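Long-range contact in 4-alpha-glucanotransferase (Corynebacterium glutamicum, PDB 5B68), which is an amylomaltase, or disproportionating enzyme, that combines a beta sandwich domain with a glucanotransferase domain of the TIM-barrel clan: residues A501-F513 with A522-F534. Residues are numbered along the deposited sequence; the frame is centred on the assembly and turned at random.
Sequences AGAVVIGEDLGTF and AQRGIMGTSILWF
T529 holds OG1 between its own backbone N and carbonyl carbon (chi1 53°), which sets the hydroxyl before D509 and leaves CG2 to I506. T529 OG1 accepts the N-H of D509, 3.0 Å from D509 N, in a somewhat bent bond, while T529 CG2 lies 3.5 Å from I506 CG2. That I506 methyl is anti to its backbone N, and its other branch, CG1, crosses M527 at CB. M527 runs extended beyond CG, carrying CE to V504 CG1 at 4.1 Å, where the two side chains meet at about a right angle. V505 and I526 pack through CG1 of the valine and both branches of the isoleucine. Past the strand, L510, on an exposed and poorly ordered turn, brings CD2 to 4.0 Å from I531 CD1.

The backbones join through one parallel bridge, I506 with M527. M527 N-H donates to V505 O, and G507 N-H donates to M527 O, with 2.6 Å between G507 N and M527 O. The backbones come closest at I506-M527 and spread to either side, the axes of the short strands lying at 58°, and G528 CA makes a CA-H...O contact with G507 O. A water accepts from V505 N and donates to G525 O, extending the junction where G525, with positive phi, leaves the preceding helix in a Schellman motif.

This seam links strands 504-507 and 528-531, the two ends of an eight-stranded parallel sheet, consistent with closure of a TIM barrel; helix 515-523 makes the beta-alpha-beta crossover between them. E508, just past the C-terminal end of strand 504-507, bonds H461 N through OE2, and the nearest atoms of its side chain and of a bound BTB are about 4 Å apart. Strand 456-459 pairs with 504-507 and strand 553-556 with 528-531, L554 touching I506, while helix 487-500 packs L494 and A498 on V505 and V491 on I526.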
loop_
_atom_site.group_PDB
_atom_site.type_symbol
_atom_site.label_atom_id
_atom_site.label_comp_id
_atom_site.label_asym_id
_atom_site.label_seq_id
_atom_site.Cartn_x
_atom_site.Cartn_y
_atom_site.Cartn_z
ATOM N N ALA A 501 11.942 2.786 -11.319
ATOM C CA ALA A 501 10.922 3.763 -11.613
ATOM C C ALA A 501 11.371 5.194 -11.269
ATOM O O ALA A 501 10.582 6.080 -11.517
ATOM C CB ALA A 501 9.645 3.439 -10.833
ATOM N N GLY A 502 12.592 5.416 -10.742
ATOM C CA GLY A 502 13.098 6.763 -10.336
ATOM C C GLY A 502 12.280 7.382 -9.209
ATOM O O GLY A 502 12.072 8.599 -9.142
ATOM N N ALA A 503 11.765 6.506 -8.364
ATOM C CA ALA A 503 10.786 6.873 -7.338
ATOM C C ALA A 503 11.265 7.100 -5.924
ATOM O O ALA A 503 12.252 6.563 -5.470
ATOM C CB ALA A 503 9.633 5.815 -7.340
ATOM N N VAL A 504 10.437 7.850 -5.189
ATOM C CA VAL A 504 10.502 8.025 -3.727
ATOM C C VAL A 504 9.775 6.849 -3.128
ATOM O O VAL A 504 8.687 6.410 -3.647
ATOM C CB VAL A 504 9.798 9.325 -3.305
ATOM C CG1 VAL A 504 9.609 9.411 -1.824
ATOM C CG2 VAL A 504 10.647 10.499 -3.738
ATOM N N VAL A 505 10.305 6.364 -2.007
ATOM C CA VAL A 505 9.616 5.416 -1.197
ATOM C C VAL A 505 9.383 5.935 0.237
ATOM O O VAL A 505 10.355 6.254 0.940
ATOM C CB VAL A 505 10.330 4.037 -1.120
ATOM C CG1 VAL A 505 9.521 3.054 -0.315
ATOM C CG2 VAL A 505 10.547 3.505 -2.535
ATOM N N ILE A 506 8.131 5.969 0.655
ATOM C CA ILE A 506 7.779 6.346 2.006
ATOM C C ILE A 506 7.126 5.182 2.740
ATOM O O ILE A 506 6.230 4.562 2.247
ATOM C CB ILE A 506 6.847 7.561 2.019
ATOM C CG1 ILE A 506 7.588 8.774 1.486
ATOM C CG2 ILE A 506 6.315 7.836 3.407
ATOM C CD1 ILE A 506 6.750 9.625 0.572
ATOM N N GLY A 507 7.609 4.921 3.937
ATOM C CA GLY A 507 7.157 3.789 4.682
ATOM C C GLY A 507 6.482 4.319 5.888
ATOM O O GLY A 507 7.022 5.115 6.617
ATOM N N GLU A 508 5.270 3.867 6.075
ATOM C CA GLU A 508 4.468 4.393 7.118
ATOM C C GLU A 508 4.946 3.699 8.367
ATOM O O GLU A 508 4.907 2.482 8.460
ATOM C CB GLU A 508 3.012 4.134 6.784
ATOM C CG GLU A 508 2.515 2.778 7.198
ATOM C CD GLU A 508 1.784 2.862 8.494
ATOM O OE1 GLU A 508 2.334 3.436 9.451
ATOM O OE2 GLU A 508 0.656 2.384 8.529
ATOM N N ASP A 509 5.348 4.529 9.310
ATOM C CA ASP A 509 6.355 4.318 10.332
ATOM C C ASP A 509 5.836 4.284 11.770
ATOM O O ASP A 509 6.597 4.255 12.718
ATOM C CB ASP A 509 7.309 5.507 10.226
ATOM C CG ASP A 509 8.699 5.174 10.648
ATOM O OD1 ASP A 509 8.866 4.363 11.574
ATOM O OD2 ASP A 509 9.637 5.717 10.065
ATOM N N LEU A 510 4.529 4.288 11.928
ATOM C CA LEU A 510 3.910 4.755 13.154
ATOM C C LEU A 510 4.283 4.005 14.444
ATOM O O LEU A 510 4.416 4.621 15.489
ATOM C CB LEU A 510 2.397 4.899 12.963
ATOM C CG LEU A 510 1.985 5.990 11.961
ATOM C CD1 LEU A 510 0.545 6.407 12.148
ATOM C CD2 LEU A 510 2.897 7.206 11.981
ATOM N N GLY A 511 4.459 2.698 14.379
ATOM C CA GLY A 511 4.733 1.905 15.572
ATOM C C GLY A 511 6.148 2.092 16.121
ATOM O O GLY A 511 6.812 3.029 15.714
ATOM N N THR A 512 6.586 1.270 17.083
ATOM C CA THR A 512 7.859 1.513 17.776
ATOM C C THR A 512 8.855 0.315 17.800
ATOM O O THR A 512 9.248 -0.199 18.859
ATOM C CB THR A 512 7.536 1.847 19.224
ATOM O OG1 THR A 512 6.786 0.751 19.766
ATOM C CG2 THR A 512 6.723 3.091 19.302
ATOM N N PHE A 513 9.332 -0.032 16.611
ATOM C CA PHE A 513 10.026 -1.278 16.330
ATOM C C PHE A 513 11.546 -1.346 16.580
ATOM O O PHE A 513 12.153 -0.378 16.963
ATOM C CB PHE A 513 9.602 -1.863 14.974
ATOM C CG PHE A 513 9.534 -0.867 13.827
ATOM C CD1 PHE A 513 10.654 -0.202 13.390
ATOM C CD2 PHE A 513 8.351 -0.670 13.132
ATOM C CE1 PHE A 513 10.585 0.672 12.320
ATOM C CE2 PHE A 513 8.284 0.194 12.056
ATOM C CZ PHE A 513 9.402 0.865 11.653
ATOM N N ALA A 522 16.082 2.766 6.605
ATOM C CA ALA A 522 16.795 4.027 6.436
ATOM C C ALA A 522 17.985 3.854 5.558
ATOM O O ALA A 522 18.299 4.696 4.742
ATOM C CB ALA A 522 17.329 4.524 7.775
ATOM N N GLN A 523 18.666 2.739 5.729
ATOM C CA GLN A 523 19.841 2.511 4.879
ATOM C C GLN A 523 19.536 2.442 3.403
ATOM O O GLN A 523 20.332 2.895 2.551
ATOM C CB GLN A 523 20.562 1.238 5.289
ATOM C CG GLN A 523 21.322 1.416 6.587
ATOM C CD GLN A 523 21.873 0.104 7.128
ATOM O OE1 GLN A 523 21.764 -0.929 6.475
ATOM N NE2 GLN A 523 22.449 0.140 8.347
ATOM N N ARG A 524 18.363 1.959 3.100
ATOM C CA ARG A 524 17.919 1.934 1.684
ATOM C C ARG A 524 17.397 3.209 1.139
ATOM O O ARG A 524 16.935 3.257 -0.027
ATOM C CB ARG A 524 16.796 0.887 1.546
ATOM C CG ARG A 524 17.228 -0.486 1.911
ATOM C CD ARG A 524 17.636 -1.274 0.692
ATOM N NE ARG A 524 17.764 -2.658 1.067
ATOM C CZ ARG A 524 18.128 -3.646 0.248
ATOM N NH1 ARG A 524 18.426 -3.480 -1.060
ATOM N NH2 ARG A 524 18.169 -4.881 0.765
ATOM N N GLY A 525 17.352 4.270 1.972
ATOM C CA GLY A 525 16.715 5.474 1.597
ATOM C C GLY A 525 15.205 5.504 1.580
ATOM O O GLY A 525 14.631 6.357 0.895
ATOM N N ILE A 526 14.584 4.606 2.367
ATOM C CA ILE A 526 13.168 4.604 2.536
ATOM C C ILE A 526 12.821 5.589 3.657
ATOM O O ILE A 526 13.358 5.472 4.786
ATOM C CB ILE A 526 12.668 3.199 2.809
ATOM C CG1 ILE A 526 12.921 2.325 1.541
ATOM C CG2 ILE A 526 11.196 3.205 3.189
ATOM C CD1 ILE A 526 12.690 0.808 1.748
ATOM N N MET A 527 11.895 6.495 3.362
ATOM C CA MET A 527 11.513 7.554 4.295
ATOM C C MET A 527 10.517 7.091 5.256
ATOM O O MET A 527 9.676 6.220 4.950
ATOM C CB MET A 527 11.001 8.733 3.504
ATOM C CG MET A 527 12.048 9.334 2.595
ATOM S SD MET A 527 11.427 10.832 1.786
ATOM C CE MET A 527 12.613 11.007 0.452
ATOM N N GLY A 528 10.597 7.626 6.479
ATOM C CA GLY A 528 9.564 7.474 7.475
ATOM C C GLY A 528 8.397 8.426 7.318
ATOM O O GLY A 528 8.342 9.192 6.360
ATOM N N THR A 529 7.469 8.387 8.273
ATOM C CA THR A 529 6.338 9.308 8.318
ATOM C C THR A 529 6.266 9.924 9.726
ATOM O O THR A 529 6.193 9.190 10.708
ATOM C CB THR A 529 4.995 8.592 8.020
ATOM O OG1 THR A 529 4.862 7.453 8.890
ATOM C CG2 THR A 529 4.981 8.096 6.635
ATOM N N SER A 530 6.313 11.249 9.794
ATOM C CA SER A 530 6.114 12.023 11.017
ATOM C C SER A 530 4.819 12.809 10.902
ATOM O O SER A 530 4.584 13.491 9.869
ATOM C CB SER A 530 7.230 12.998 11.124
ATOM O OG SER A 530 8.482 12.433 11.355
ATOM N N ILE A 531 3.960 12.697 11.888
ATOM C CA ILE A 531 2.629 13.329 11.866
ATOM C C ILE A 531 2.577 14.263 13.085
ATOM O O ILE A 531 2.753 13.822 14.242
ATOM C CB ILE A 531 1.511 12.262 11.904
ATOM C CG1 ILE A 531 1.621 11.349 10.682
ATOM C CG2 ILE A 531 0.109 12.880 11.861
ATOM C CD1 ILE A 531 0.595 10.212 10.711
ATOM N N LEU A 532 2.418 15.550 12.811
ATOM C CA LEU A 532 2.653 16.574 13.844
ATOM C C LEU A 532 1.898 16.193 15.153
ATOM O O LEU A 532 2.480 16.170 16.203
ATOM C CB LEU A 532 2.112 17.927 13.349
ATOM C CG LEU A 532 1.930 18.977 14.471
ATOM C CD1 LEU A 532 3.276 19.601 14.674
ATOM C CD2 LEU A 532 0.905 20.022 14.187
ATOM N N TRP A 533 0.629 15.856 15.049
ATOM C CA TRP A 533 -0.197 15.668 16.274
ATOM C C TRP A 533 0.290 14.506 17.150
ATOM O O TRP A 533 0.032 14.497 18.345
ATOM C CB TRP A 533 -1.658 15.455 15.938
ATOM C CG TRP A 533 -2.348 16.498 15.216
ATOM C CD1 TRP A 533 -2.947 16.380 13.999
ATOM C CD2 TRP A 533 -2.513 17.864 15.615
ATOM N NE1 TRP A 533 -3.514 17.562 13.626
ATOM C CE2 TRP A 533 -3.252 18.503 14.591
ATOM C CE3 TRP A 533 -2.134 18.596 16.746
ATOM C CZ2 TRP A 533 -3.622 19.848 14.663
ATOM C CZ3 TRP A 533 -2.463 19.949 16.804
ATOM C CH2 TRP A 533 -3.192 20.559 15.773
ATOM N N PHE A 534 1.011 13.544 16.557
ATOM C CA PHE A 534 1.553 12.392 17.313
ATOM C C PHE A 534 2.965 12.518 17.762
ATOM O O PHE A 534 3.456 11.636 18.459
ATOM C CB PHE A 534 1.425 11.105 16.474
ATOM C CG PHE A 534 0.055 10.854 15.940
ATOM C CD1 PHE A 534 -1.078 11.124 16.691
ATOM C CD2 PHE A 534 -0.116 10.258 14.690
ATOM C CE1 PHE A 534 -2.350 10.868 16.191
ATOM C CE2 PHE A 534 -1.401 9.983 14.176
ATOM C CZ PHE A 534 -2.518 10.280 14.938
HETATM O O HOH W 1 12.978 7.570 -1.222
#